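Local coordinates for Lmo0181 protein (PDB 5F7V) that binds the cyclic glucan cycloalternan and probably delivers it, as a membrane-attached lipoprotein, to an ABC transporter for uptake, at residues N75-M80 with T178-Y183; G191-F194 with E200-I203; Q109-F114 with G122-F127; T16-S21 with T57-Q62; P226-L231 with E371-L376. All blocks are in the same frame, centred on the assembly; numbering follows the deposited sequence.

In the fold
From the N terminus, contact 4 comes first, closing a loop of 35 residues that ties strand 13-19, whose end at Phe20 and Ser21 enters the sugar pocket, to helix 52-64. Contact 1 then spans from 75-80 to 178-183, joining the two lobes across the bound glucan, and the whole of contact 3, helix 108-112 packed on strand 119-135, falls within that span. Contact 2 is a short loop after helix 179-187 and leans on contact 1 through Ile193 and Ile203. Contact 5 follows in series, bringing 226-231 against helix 361-376 near the C terminus; Phe372 of that helix packs on Phe182. No two contacts interlock along the chain.

Contact 1: N75-M80 with T178-Y183; sequences NYETFM and TMNEFY. With GLC (alpha-D-glucopyranose), chain B; GLC (alpha-D-glucopyranose), chain C.
Glu77 and Asn180 meet through one bond, from Asn180 ND2 to Glu77 OE2 in the conformer described, 3.1 Å long and nearly straight at 163°. Glu77 OE2 lies close to the amide plane of Asn180, but the N-H meets that oxygen from above the carboxylate plane; the two flat groups are turned 31° apart. Both ends of this bond also hold sugar. Glu77 OE2 accepts from O4 of the glucose of chain C at 2.7 Å, while Asn180 ND2 donates to O5 of the glucose of chain B at 3.0 Å, so the two N-H groups of one amide can serve protein and ligand together. Asn75 ND2 gives a further bond to the same chain C O4, at 2.9 Å. The ligand lies in the cleft between two lobes, as in the periplasmic-binding-protein fold of extracellular solute-binding proteins, and Glu77 and Asn180 reach across it from helices 76-85 and 179-187. Next along the helix from Asn180, Glu181 OE1 accepts a hydrogen bond from O6 of the chain B glucose at 2.6 Å, reached because its chain bends at chi2 (74°). Asn75 itself is the N-cap of helix 76-85: its OD1 receives Thr78 OG1 on a lone pair at 2.7 Å and, weakly, Thr78 N, which steadies the amide for the sugar. Also in the second shell, Trp361 NE1 binds Asn180 OD1 and so fixes which way that amide is flipped, and Lys184 pairs with Glu181 OE2.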
# COMPACT_ATOMS: atom_id res chain seq x y z
N ASN A 75 -7.59 2.07 -4.45
CA ASN A 75 -6.99 1.37 -3.33
C ASN A 75 -8.02 1.18 -2.21
O ASN A 75 -9.08 1.79 -2.19
CB ASN A 75 -5.67 2.03 -2.89
CG ASN A 75 -5.82 3.43 -2.37
OD1 ASN A 75 -6.88 3.98 -2.38
ND2 ASN A 75 -4.71 3.99 -1.98
N TYR A 76 -7.65 0.34 -1.26
CA TYR A 76 -8.51 0.02 -0.13
C TYR A 76 -8.89 1.30 0.58
O TYR A 76 -10.05 1.52 0.89
CB TYR A 76 -7.74 -0.93 0.79
CG TYR A 76 -8.53 -1.75 1.80
CD1 TYR A 76 -9.65 -1.28 2.48
CD2 TYR A 76 -8.09 -3.02 2.12
CE1 TYR A 76 -10.30 -2.08 3.40
CE2 TYR A 76 -8.76 -3.84 3.01
CZ TYR A 76 -9.86 -3.34 3.66
OH TYR A 76 -10.52 -4.12 4.58
N GLU A 77 -7.91 2.17 0.81
CA GLU A 77 -8.19 3.28 1.71
C GLU A 77 -8.91 4.43 1.02
O GLU A 77 -9.41 5.27 1.75
CB GLU A 77 -6.93 3.70 2.47
CG GLU A 77 -5.74 4.13 1.64
CD GLU A 77 -4.80 3.01 1.16
OE1 GLU A 77 -5.27 1.92 0.78
OE2 GLU A 77 -3.57 3.23 1.12
N THR A 78 -9.01 4.48 -0.31
CA THR A 78 -9.83 5.53 -0.97
C THR A 78 -11.17 5.00 -1.41
O THR A 78 -12.06 5.76 -1.78
CB THR A 78 -9.09 6.13 -2.17
OG1 THR A 78 -7.75 6.46 -1.78
CG2 THR A 78 -9.71 7.40 -2.69
N PHE A 79 -11.34 3.68 -1.40
CA PHE A 79 -12.60 3.11 -1.88
C PHE A 79 -13.86 3.75 -1.27
O PHE A 79 -14.76 4.09 -2.03
CB PHE A 79 -12.62 1.59 -1.66
CG PHE A 79 -13.96 0.95 -1.89
CD1 PHE A 79 -14.39 0.76 -3.17
CD2 PHE A 79 -14.78 0.62 -0.84
CE1 PHE A 79 -15.65 0.19 -3.37
CE2 PHE A 79 -16.00 0.04 -1.03
CZ PHE A 79 -16.45 -0.17 -2.32
N MET A 80 -13.95 3.88 0.05
CA MET A 80 -15.21 4.33 0.63
C MET A 80 -15.55 5.74 0.16
O MET A 80 -16.72 6.04 -0.09
CB MET A 80 -15.17 4.27 2.15
CG MET A 80 -16.43 4.87 2.71
SD MET A 80 -16.52 4.76 4.50
CE MET A 80 -18.22 4.23 4.63
N THR A 178 3.88 8.97 8.34
CA THR A 178 2.67 9.37 7.64
C THR A 178 1.48 8.73 8.33
O THR A 178 1.64 7.79 9.11
CB THR A 178 2.69 8.89 6.17
OG1 THR A 178 2.72 7.45 6.22
CG2 THR A 178 3.84 9.48 5.39
N MET A 179 0.28 9.23 8.04
CA MET A 179 -0.93 8.59 8.56
C MET A 179 -1.00 7.14 8.14
O MET A 179 -1.39 6.28 8.94
CB MET A 179 -2.17 9.38 8.10
CG MET A 179 -3.46 8.70 8.53
SD MET A 179 -3.71 8.70 10.33
CE MET A 179 -4.92 10.00 10.43
N ASN A 180 -0.65 6.83 6.89
CA ASN A 180 -0.77 5.43 6.43
C ASN A 180 0.17 4.53 7.19
O ASN A 180 -0.21 3.42 7.57
CB ASN A 180 -0.50 5.31 4.94
CG ASN A 180 -1.69 4.80 4.16
OD1 ASN A 180 -2.84 5.17 4.43
ND2 ASN A 180 -1.41 3.94 3.19
N GLU A 181 1.37 5.02 7.48
CA GLU A 181 2.30 4.18 8.24
C GLU A 181 1.86 4.10 9.70
O GLU A 181 2.03 3.09 10.38
CB GLU A 181 3.71 4.74 8.14
CG GLU A 181 4.78 3.75 8.58
CD GLU A 181 5.03 2.63 7.59
OE1 GLU A 181 4.50 2.62 6.44
OE2 GLU A 181 5.84 1.74 7.97
N PHE A 182 1.32 5.22 10.18
CA PHE A 182 1.07 5.33 11.63
C PHE A 182 -0.06 4.47 12.11
O PHE A 182 0.01 4.04 13.26
CB PHE A 182 0.78 6.78 11.96
CG PHE A 182 0.78 7.02 13.45
CD1 PHE A 182 1.95 6.81 14.17
CD2 PHE A 182 -0.34 7.42 14.13
CE1 PHE A 182 2.00 7.00 15.54
CE2 PHE A 182 -0.30 7.61 15.49
CZ PHE A 182 0.87 7.38 16.19
N TYR A 183 -1.09 4.19 11.31
CA TYR A 183 -2.13 3.33 11.92
C TYR A 183 -1.53 1.96 12.23
O TYR A 183 -1.94 1.30 13.17
CB TYR A 183 -3.42 3.24 11.12
CG TYR A 183 -3.40 2.55 9.77
CD1 TYR A 183 -3.50 1.18 9.67
CD2 TYR A 183 -3.29 3.26 8.59
CE1 TYR A 183 -3.54 0.55 8.44
CE2 TYR A 183 -3.33 2.66 7.36
CZ TYR A 183 -3.43 1.30 7.30
OH TYR A 183 -3.50 0.69 6.07
C1 GLC B . 1.37 4.22 0.89
C2 GLC B . 2.67 4.87 0.43
C3 GLC B . 3.80 3.84 0.51
C4 GLC B . 3.88 3.29 1.92
C5 GLC B . 2.51 2.81 2.43
C6 GLC B . 2.48 2.49 3.92
O2 GLC B . 2.54 5.41 -0.89
O3 GLC B . 5.00 4.53 0.16
O4 GLC B . 4.75 2.15 1.96
O5 GLC B . 1.47 3.78 2.23
O6 GLC B . 2.85 3.66 4.65
C1 GLC C . 0.67 0.51 -2.89
C2 GLC C . -0.56 -0.37 -3.04
C3 GLC C . -1.81 0.42 -2.70
C4 GLC C . -1.67 1.09 -1.34
C5 GLC C . -0.42 1.96 -1.31
C6 GLC C . -0.15 2.56 0.07
O2 GLC C . -0.60 -0.85 -4.39
O3 GLC C . -2.90 -0.50 -2.67
O4 GLC C . -2.79 1.95 -1.16
O5 GLC C . 0.73 1.13 -1.61
O6 GLC C . 1.15 3.17 -0.06

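Contact 2: G191-F194 with E200-I203; sequences GSIF and ETTI
Ile193 O is gripped by two donors from the other side of the loop. Thr201 OG1 reaches it at 2.7 Å, tilted 21° from the carbonyl plane, and Thr202 N at 2.9 Å from well above that plane. Threonine suits position 201 because its hydroxyl, set opposite the backbone N (chi1 177°), can donate to Ile193 O while accepting from Ile203 N at 3.1 Å, which makes an ST turn. Beside these bonds, Phe194 CA lies 3.3 Å from Glu200 O in a CA-H...O contact, and that oxygen sits at the edge of the phenylalanine ring. A water joins Ser192 N to Thr202 O, and in one conformer of Ser192 another links its OG with Thr202 OG1. On the buried side Ile193 and Ile203 run side by side, CD1 to CG1 at 4.0 Å, and pack on helix 179-187. A single beta bridge, Phe194 with Thr201, pinches the turn between the two segments, inside the irregular connection from helix 179-187 to helix 206-220.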
# COMPACT_ATOMS: atom_id res chain seq x y z
N GLY A 191 -2.18 0.73 20.12
CA GLY A 191 -2.99 1.93 19.82
C GLY A 191 -3.86 1.78 18.60
O GLY A 191 -3.80 0.80 17.89
N SER A 192 -4.64 2.81 18.32
CA SER A 192 -5.47 2.80 17.13
C SER A 192 -5.83 4.23 16.79
O SER A 192 -5.58 5.16 17.56
CB SER A 192 -6.74 1.99 17.37
OG SER A 192 -7.46 2.55 18.43
N ILE A 193 -6.44 4.37 15.62
CA ILE A 193 -6.83 5.68 15.12
C ILE A 193 -8.28 5.91 15.49
O ILE A 193 -8.58 6.98 16.06
CB ILE A 193 -6.70 5.79 13.58
CG1 ILE A 193 -5.29 5.35 13.14
CG2 ILE A 193 -7.10 7.17 13.10
CD1 ILE A 193 -4.16 6.14 13.73
N PHE A 194 -9.19 4.97 15.28
CA PHE A 194 -10.61 5.14 15.60
C PHE A 194 -11.08 4.07 16.56
O PHE A 194 -10.46 3.02 16.73
CB PHE A 194 -11.48 5.06 14.36
CG PHE A 194 -11.19 6.13 13.36
CD1 PHE A 194 -11.72 7.41 13.51
CD2 PHE A 194 -10.45 5.82 12.21
CE1 PHE A 194 -11.46 8.38 12.57
CE2 PHE A 194 -10.20 6.79 11.29
CZ PHE A 194 -10.70 8.06 11.44
N GLU A 200 -15.34 7.98 17.21
CA GLU A 200 -14.35 8.75 17.97
C GLU A 200 -12.97 8.41 17.44
O GLU A 200 -12.79 7.32 16.88
CB GLU A 200 -14.39 8.41 19.48
CG GLU A 200 -15.69 8.70 20.19
CD GLU A 200 -16.05 10.14 20.25
OE1 GLU A 200 -15.19 11.02 20.08
OE2 GLU A 200 -17.25 10.44 20.44
N THR A 201 -12.01 9.28 17.66
CA THR A 201 -10.61 8.97 17.42
C THR A 201 -9.85 8.91 18.74
O THR A 201 -10.04 9.71 19.65
CB THR A 201 -9.96 9.97 16.44
OG1 THR A 201 -8.58 9.65 16.29
CG2 THR A 201 -10.03 11.40 16.90
N THR A 202 -8.94 7.95 18.82
CA THR A 202 -8.01 7.87 19.95
C THR A 202 -6.59 8.04 19.42
O THR A 202 -5.64 7.49 19.99
CB THR A 202 -8.20 6.57 20.72
OG1 THR A 202 -8.20 5.51 19.77
CG2 THR A 202 -9.53 6.65 21.43
N ILE A 203 -6.41 8.83 18.36
CA ILE A 203 -5.11 8.98 17.71
C ILE A 203 -4.05 9.56 18.64
O ILE A 203 -2.86 9.28 18.48
CB ILE A 203 -5.24 9.79 16.39
CG1 ILE A 203 -3.96 9.64 15.56
CG2 ILE A 203 -5.58 11.24 16.61
CD1 ILE A 203 -4.05 10.15 14.16
O HOH W 1 -4.87 4.78 20.49
O HOH W 2 -9.69 3.23 20.46

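Contact 3: Q109-F114 with G122-F127; sequences QAYDAF and GMVESF
Val124 carries CG2 opposite its backbone N and CG1 between N and the carbonyl carbon (chi1 58°), a setting that spreads its two methyls so that each meets a different one of two consecutive helix residues. CG2 touches Ala110 CB at 3.5 Å, and CG1 lies at the edge of the Tyr111 ring, in its plane, 4.0 Å from CD1. Tyr111 has its ring turned away from the backbone N (chi1 -174°), and its side chain crosses that of the valine at about a right angle. The Phe114 side chain also crosses that of Val124 at about a right angle, with CD2 4.2 Å from Val124 CB. Glycine suits position 122, where the backbone comes right up to the phenylalanine, Gly122 CA lying 3.8 Å from Phe114 CB. Alanine likewise suits position 110: its small methyl lets the helix sit close to the strand, Ala110 CB also meeting Phe127 CB at 3.9 Å. Beyond the pair, Gln120 NE2 bonds to both Tyr111 O and Gly122 O, holding the two backbones together, while Phe79 meets the Phe114 ring edge to face. The result is a short helix, 108-112, packed on strand 119-135, the second strand of the hairpin that begins at 115-116; this long strand has a classic beta bulge where Glu125 and Ser126 face Asn283.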
# COMPACT_ATOMS: atom_id res chain seq x y z
N GLN A 109 -10.15 -10.96 2.40
CA GLN A 109 -9.95 -9.59 2.85
C GLN A 109 -9.82 -8.65 1.66
O GLN A 109 -10.35 -7.55 1.67
CB GLN A 109 -8.72 -9.49 3.76
CG GLN A 109 -8.92 -10.15 5.11
CD GLN A 109 -8.95 -11.65 5.00
OE1 GLN A 109 -8.12 -12.28 4.35
NE2 GLN A 109 -9.96 -12.24 5.60
N ALA A 110 -9.14 -9.09 0.62
CA ALA A 110 -8.94 -8.26 -0.55
C ALA A 110 -10.24 -8.09 -1.32
O ALA A 110 -10.55 -7.00 -1.75
CB ALA A 110 -7.85 -8.86 -1.42
N TYR A 111 -11.01 -9.17 -1.43
CA TYR A 111 -12.32 -9.08 -2.12
C TYR A 111 -13.27 -8.18 -1.35
O TYR A 111 -13.97 -7.32 -1.94
CB TYR A 111 -12.90 -10.49 -2.29
CG TYR A 111 -14.16 -10.55 -3.11
CD1 TYR A 111 -14.17 -10.25 -4.47
CD2 TYR A 111 -15.37 -10.88 -2.53
CE1 TYR A 111 -15.33 -10.30 -5.24
CE2 TYR A 111 -16.54 -10.94 -3.29
CZ TYR A 111 -16.50 -10.65 -4.64
OH TYR A 111 -17.62 -10.67 -5.45
N ASP A 112 -13.31 -8.37 -0.04
CA ASP A 112 -14.23 -7.61 0.82
C ASP A 112 -13.92 -6.11 0.89
O ASP A 112 -14.79 -5.31 1.27
CB ASP A 112 -14.24 -8.17 2.24
CG ASP A 112 -14.89 -9.55 2.36
OD1 ASP A 112 -15.57 -10.01 1.40
OD2 ASP A 112 -14.68 -10.15 3.44
N ALA A 113 -12.71 -5.72 0.53
CA ALA A 113 -12.29 -4.32 0.58
C ALA A 113 -13.13 -3.43 -0.32
O ALA A 113 -13.18 -2.21 -0.09
CB ALA A 113 -10.83 -4.21 0.19
N PHE A 114 -13.79 -4.03 -1.31
CA PHE A 114 -14.50 -3.30 -2.34
C PHE A 114 -16.00 -3.50 -2.25
O PHE A 114 -16.70 -3.34 -3.23
CB PHE A 114 -13.92 -3.58 -3.73
CG PHE A 114 -12.45 -3.27 -3.76
CD1 PHE A 114 -12.03 -1.96 -3.82
CD2 PHE A 114 -11.50 -4.27 -3.62
CE1 PHE A 114 -10.70 -1.63 -3.75
CE2 PHE A 114 -10.18 -3.96 -3.55
CZ PHE A 114 -9.78 -2.64 -3.59
N GLY A 122 -16.39 -3.05 -6.64
CA GLY A 122 -15.10 -3.13 -7.34
C GLY A 122 -14.72 -4.59 -7.42
O GLY A 122 -15.19 -5.37 -6.61
N MET A 123 -13.90 -4.93 -8.39
CA MET A 123 -13.29 -6.26 -8.49
C MET A 123 -11.84 -6.18 -8.04
O MET A 123 -11.06 -5.39 -8.52
CB MET A 123 -13.36 -6.74 -9.93
CG MET A 123 -14.78 -6.90 -10.43
SD MET A 123 -15.71 -8.26 -9.67
CE MET A 123 -15.26 -9.64 -10.70
N VAL A 124 -11.51 -7.05 -7.09
CA VAL A 124 -10.18 -7.00 -6.51
C VAL A 124 -9.13 -7.43 -7.52
O VAL A 124 -9.26 -8.46 -8.18
CB VAL A 124 -10.07 -7.84 -5.23
CG1 VAL A 124 -10.44 -9.30 -5.44
CG2 VAL A 124 -8.68 -7.70 -4.65
N GLU A 125 -8.10 -6.62 -7.65
CA GLU A 125 -7.04 -6.79 -8.64
C GLU A 125 -5.76 -7.35 -8.04
O GLU A 125 -5.08 -8.17 -8.66
CB GLU A 125 -6.78 -5.41 -9.27
CG GLU A 125 -5.64 -5.40 -10.24
CD GLU A 125 -5.04 -4.04 -10.46
OE1 GLU A 125 -5.50 -3.07 -9.74
OE2 GLU A 125 -4.16 -3.95 -11.31
N SER A 126 -5.41 -6.89 -6.85
CA SER A 126 -4.18 -7.34 -6.22
C SER A 126 -4.23 -7.04 -4.74
O SER A 126 -5.06 -6.26 -4.26
CB SER A 126 -2.95 -6.67 -6.83
OG SER A 126 -2.88 -5.29 -6.55
N PHE A 127 -3.34 -7.66 -3.96
CA PHE A 127 -3.14 -7.27 -2.58
C PHE A 127 -1.66 -7.28 -2.25
O PHE A 127 -0.83 -7.85 -2.99
CB PHE A 127 -4.03 -8.07 -1.62
CG PHE A 127 -3.60 -9.49 -1.40
CD1 PHE A 127 -4.04 -10.50 -2.25
CD2 PHE A 127 -2.75 -9.85 -0.36
CE1 PHE A 127 -3.66 -11.81 -2.10
CE2 PHE A 127 -2.37 -11.17 -0.21
CZ PHE A 127 -2.84 -12.13 -1.07

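Contact 4: T16-S21 with T57-Q62; sequences TYYQFS and TKLQTQ. With GLC (alpha-D-glucopyranose), chain D.
The ring of Tyr18 reaches from the strand to the helix and slides past Leu59 in the opposite direction, CD2 lying 3.7 Å from Leu59 CD1 and CE2 the same distance from Leu59 CB. Turning CG away from the backbone N (chi1 -156°) carries the ring out to helix 52-64. Its hydroxyl comes to 3.1 Å from Lys58 CB, over the start of a side chain whose charged end leads away, as befits a lysine on an exposed helix face. Gln62 flanks the ring, CG 4.0 Å from CE1, with the planes of amide and ring only 17° apart. The short segments 16-19 and 57-62 run roughly antiparallel, their axes 10.3 Å apart at 147°. Helix 52-64 is the crossover helix of the beta-alpha-beta unit 43-49/52-64/71-75, and it covers the parallel part of a mixed sheet in which 13-19 lies between those two strands. Leucine suits this buried place; it also touches Phe72 and Pro69. Just past the strand end, the chain enters the pocket: Phe20 O accepts from O6 of the chain D glucose at 2.7 Å, and Glu73 holds Phe20 N and Ser21 OG.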
# COMPACT_ATOMS: atom_id res chain seq x y z
N THR A 16 -11.79 2.93 -21.65
CA THR A 16 -10.65 3.53 -20.96
C THR A 16 -10.46 2.91 -19.59
O THR A 16 -11.44 2.65 -18.89
CB THR A 16 -10.85 5.05 -20.84
OG1 THR A 16 -12.13 5.31 -20.23
CG2 THR A 16 -10.86 5.70 -22.22
N TYR A 17 -9.20 2.70 -19.22
CA TYR A 17 -8.79 2.19 -17.90
C TYR A 17 -7.75 3.13 -17.35
O TYR A 17 -6.74 3.34 -17.99
CB TYR A 17 -8.26 0.75 -18.01
CG TYR A 17 -7.69 0.21 -16.70
CD1 TYR A 17 -8.44 0.29 -15.52
CD2 TYR A 17 -6.42 -0.35 -16.64
CE1 TYR A 17 -7.94 -0.18 -14.33
CE2 TYR A 17 -5.93 -0.86 -15.46
CZ TYR A 17 -6.69 -0.75 -14.32
OH TYR A 17 -6.21 -1.18 -13.09
N TYR A 18 -8.05 3.72 -16.20
CA TYR A 18 -7.17 4.69 -15.52
C TYR A 18 -6.56 3.94 -14.34
O TYR A 18 -7.29 3.25 -13.62
CB TYR A 18 -8.05 5.83 -15.09
CG TYR A 18 -7.57 7.22 -14.85
CD1 TYR A 18 -7.54 8.20 -15.84
CD2 TYR A 18 -7.22 7.59 -13.56
CE1 TYR A 18 -7.13 9.48 -15.56
CE2 TYR A 18 -6.79 8.86 -13.25
CZ TYR A 18 -6.75 9.82 -14.25
OH TYR A 18 -6.31 11.06 -13.81
N GLN A 19 -5.24 4.00 -14.17
CA GLN A 19 -4.61 3.23 -13.08
C GLN A 19 -3.30 3.86 -12.61
O GLN A 19 -2.76 4.76 -13.26
CB GLN A 19 -4.41 1.78 -13.53
CG GLN A 19 -3.31 1.59 -14.58
CD GLN A 19 -1.96 1.30 -13.94
OE1 GLN A 19 -1.83 0.41 -13.10
NE2 GLN A 19 -0.94 2.04 -14.36
N PHE A 20 -2.82 3.36 -11.48
CA PHE A 20 -1.57 3.78 -10.86
C PHE A 20 -0.61 2.68 -10.52
O PHE A 20 0.57 2.96 -10.44
CB PHE A 20 -1.82 4.58 -9.56
CG PHE A 20 -2.53 3.79 -8.51
CD1 PHE A 20 -1.85 2.94 -7.64
CD2 PHE A 20 -3.90 3.85 -8.43
CE1 PHE A 20 -2.58 2.16 -6.74
CE2 PHE A 20 -4.61 3.12 -7.52
CZ PHE A 20 -3.95 2.25 -6.67
N SER A 21 -1.06 1.44 -10.29
CA SER A 21 -0.15 0.51 -9.62
C SER A 21 0.90 -0.14 -10.50
O SER A 21 1.90 -0.61 -9.98
CB SER A 21 -0.96 -0.55 -8.88
OG SER A 21 -1.60 -1.48 -9.74
N THR A 57 -6.22 12.80 -6.94
CA THR A 57 -6.61 14.17 -7.24
C THR A 57 -7.03 14.26 -8.70
O THR A 57 -8.04 14.87 -9.04
CB THR A 57 -5.45 15.14 -6.98
OG1 THR A 57 -4.94 14.93 -5.67
CG2 THR A 57 -5.93 16.58 -7.09
N LYS A 58 -6.23 13.66 -9.57
CA LYS A 58 -6.47 13.69 -11.01
C LYS A 58 -7.76 12.93 -11.37
O LYS A 58 -8.59 13.40 -12.13
CB LYS A 58 -5.25 13.18 -11.80
CG LYS A 58 -4.05 14.11 -11.75
CD LYS A 58 -4.30 15.34 -12.61
CE LYS A 58 -3.03 16.07 -12.99
NZ LYS A 58 -3.22 17.53 -13.15
N LEU A 59 -7.94 11.77 -10.76
CA LEU A 59 -9.11 10.94 -11.04
C LEU A 59 -10.39 11.66 -10.67
O LEU A 59 -11.33 11.71 -11.46
CB LEU A 59 -8.96 9.61 -10.30
CG LEU A 59 -10.16 8.68 -10.51
CD1 LEU A 59 -10.46 8.31 -11.96
CD2 LEU A 59 -9.91 7.43 -9.70
N GLN A 60 -10.38 12.26 -9.49
CA GLN A 60 -11.56 12.97 -8.99
C GLN A 60 -11.90 14.13 -9.93
O GLN A 60 -13.07 14.34 -10.23
CB GLN A 60 -11.35 13.41 -7.52
CG GLN A 60 -12.59 13.91 -6.77
CD GLN A 60 -13.05 15.29 -7.17
OE1 GLN A 60 -12.23 16.18 -7.37
NE2 GLN A 60 -14.37 15.49 -7.27
N THR A 61 -10.89 14.84 -10.42
CA THR A 61 -11.13 15.92 -11.35
C THR A 61 -11.74 15.42 -12.66
O THR A 61 -12.73 15.99 -13.15
CB THR A 61 -9.82 16.68 -11.58
OG1 THR A 61 -9.51 17.39 -10.36
CG2 THR A 61 -9.93 17.70 -12.71
N GLN A 62 -11.17 14.35 -13.21
CA GLN A 62 -11.70 13.71 -14.42
C GLN A 62 -13.17 13.34 -14.27
O GLN A 62 -13.98 13.68 -15.15
CB GLN A 62 -10.94 12.42 -14.72
CG GLN A 62 -9.60 12.56 -15.42
CD GLN A 62 -9.69 12.57 -16.95
OE1 GLN A 62 -9.22 13.50 -17.59
NE2 GLN A 62 -10.32 11.56 -17.53
C1 GLC D . 3.54 3.82 -4.58
C2 GLC D . 2.31 3.26 -3.89
C3 GLC D . 1.95 1.88 -4.40
C4 GLC D . 1.77 1.96 -5.91
C5 GLC D . 3.09 2.44 -6.51
C6 GLC D . 3.06 2.49 -8.03
O2 GLC D . 2.55 3.22 -2.48
O3 GLC D . 0.67 1.49 -3.90
O4 GLC D . 1.35 0.70 -6.44
O5 GLC D . 3.38 3.74 -5.99
O6 GLC D . 2.20 3.57 -8.41

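Contact 5: P226-L231 with E371-L376; sequences PSPADL and EFEKVL
A capping box opens the short, weakly bonded helix 228-231, and the proline just after its N-cap is the residue that meets the long helix 361-376. Two parts of the Pro228 ring meet that helix: CD and CG face Leu376, CB and CG face Glu373. CD sits 3.8 Å from Leu376 CB, the two side chains crossing at about a right angle, and CG lies 3.9 Å from Leu376 CD1. Along CB and CG runs the carboxylate end of Glu373, sliding past in the opposite direction; its chain leaves opposite the backbone N and then bends at chi2 (86°), which brings the acid group back toward the proline. Glutamate is long enough to bring its carboxylate against the proline ring CH2 groups at this partly exposed surface. Proline is well placed in the first turn of a helix, where its lack of an N-H costs no bond. The box itself is reciprocal: Asp230 N donates to Ser227 OG at 3.1 Å, and Ser227 N to Asp230 OD2 at 2.9 Å, almost straight at 172°. Val219 of helix 206-220 touches both Ser227 and Leu376, so that helix lies beside the joint. The closest approach between the two segments is that of Pro228 CB to Glu373 OE2, 3.3 Å.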
# COMPACT_ATOMS: atom_id res chain seq x y z
N PRO A 226 17.07 9.10 7.36
CA PRO A 226 17.22 10.38 6.66
C PRO A 226 16.02 11.30 6.89
O PRO A 226 14.87 10.83 6.92
CB PRO A 226 17.37 9.95 5.20
CG PRO A 226 16.70 8.62 5.12
CD PRO A 226 17.03 7.96 6.42
N SER A 227 16.28 12.59 7.05
CA SER A 227 15.22 13.56 7.27
C SER A 227 14.61 14.01 5.97
O SER A 227 15.14 13.72 4.91
CB SER A 227 15.80 14.77 7.94
OG SER A 227 16.63 15.45 7.04
N PRO A 228 13.55 14.83 6.04
CA PRO A 228 13.01 15.38 4.82
C PRO A 228 14.03 16.17 4.02
O PRO A 228 14.10 16.07 2.77
CB PRO A 228 11.86 16.27 5.32
CG PRO A 228 11.33 15.50 6.48
CD PRO A 228 12.58 14.98 7.16
N ALA A 229 14.87 16.92 4.71
CA ALA A 229 15.98 17.65 4.08
C ALA A 229 16.91 16.66 3.37
O ALA A 229 17.27 16.86 2.22
CB ALA A 229 16.76 18.47 5.11
N ASP A 230 17.29 15.57 4.04
CA ASP A 230 18.15 14.58 3.39
C ASP A 230 17.50 13.95 2.15
O ASP A 230 18.18 13.56 1.18
CB ASP A 230 18.49 13.46 4.39
CG ASP A 230 19.24 13.92 5.64
OD1 ASP A 230 20.13 14.80 5.52
OD2 ASP A 230 19.04 13.39 6.74
N LEU A 231 16.18 13.81 2.16
CA LEU A 231 15.43 13.19 1.07
C LEU A 231 14.89 14.18 0.04
O LEU A 231 14.27 13.73 -0.93
CB LEU A 231 14.23 12.45 1.66
CG LEU A 231 14.53 11.24 2.51
CD1 LEU A 231 13.33 10.79 3.32
CD2 LEU A 231 15.02 10.12 1.60
N GLU A 371 1.29 17.68 9.77
CA GLU A 371 1.68 17.79 11.19
C GLU A 371 2.90 16.93 11.47
O GLU A 371 3.78 17.34 12.21
CB GLU A 371 0.52 17.40 12.10
CG GLU A 371 -0.61 18.41 12.05
CD GLU A 371 -0.21 19.83 12.40
OE1 GLU A 371 0.35 19.98 13.51
OE2 GLU A 371 -0.37 20.78 11.59
N PHE A 372 2.95 15.72 10.92
CA PHE A 372 4.09 14.85 11.15
C PHE A 372 5.35 15.41 10.51
O PHE A 372 6.41 15.35 11.13
CB PHE A 372 3.81 13.44 10.63
CG PHE A 372 2.82 12.64 11.42
CD1 PHE A 372 2.21 13.09 12.60
CD2 PHE A 372 2.46 11.39 10.96
CE1 PHE A 372 1.31 12.31 13.29
CE2 PHE A 372 1.55 10.61 11.63
CZ PHE A 372 0.98 11.06 12.81
N GLU A 373 5.26 15.96 9.31
CA GLU A 373 6.40 16.58 8.67
C GLU A 373 6.97 17.70 9.54
O GLU A 373 8.18 17.88 9.66
CB GLU A 373 6.00 17.09 7.28
CG GLU A 373 7.18 17.55 6.47
CD GLU A 373 7.87 16.46 5.70
OE1 GLU A 373 7.67 15.26 6.01
OE2 GLU A 373 8.62 16.87 4.77
N LYS A 374 6.10 18.47 10.16
CA LYS A 374 6.57 19.55 11.03
C LYS A 374 7.39 18.96 12.17
O LYS A 374 8.34 19.61 12.60
CB LYS A 374 5.43 20.39 11.61
CG LYS A 374 4.72 21.29 10.61
CD LYS A 374 3.51 21.95 11.24
CE LYS A 374 2.62 22.64 10.24
NZ LYS A 374 1.45 23.21 10.97
N VAL A 375 7.04 17.80 12.72
CA VAL A 375 7.89 17.24 13.78
C VAL A 375 9.25 16.88 13.21
O VAL A 375 10.28 17.19 13.80
CB VAL A 375 7.23 15.98 14.37
CG1 VAL A 375 8.11 15.44 15.49
CG2 VAL A 375 5.81 16.27 14.83
N LEU A 376 9.24 16.27 12.05
CA LEU A 376 10.53 15.86 11.43
C LEU A 376 11.45 17.01 11.09
O LEU A 376 12.65 16.81 11.11
CB LEU A 376 10.29 15.04 10.16
CG LEU A 376 9.52 13.72 10.32
CD1 LEU A 376 9.46 13.06 8.96
CD2 LEU A 376 10.21 12.86 11.36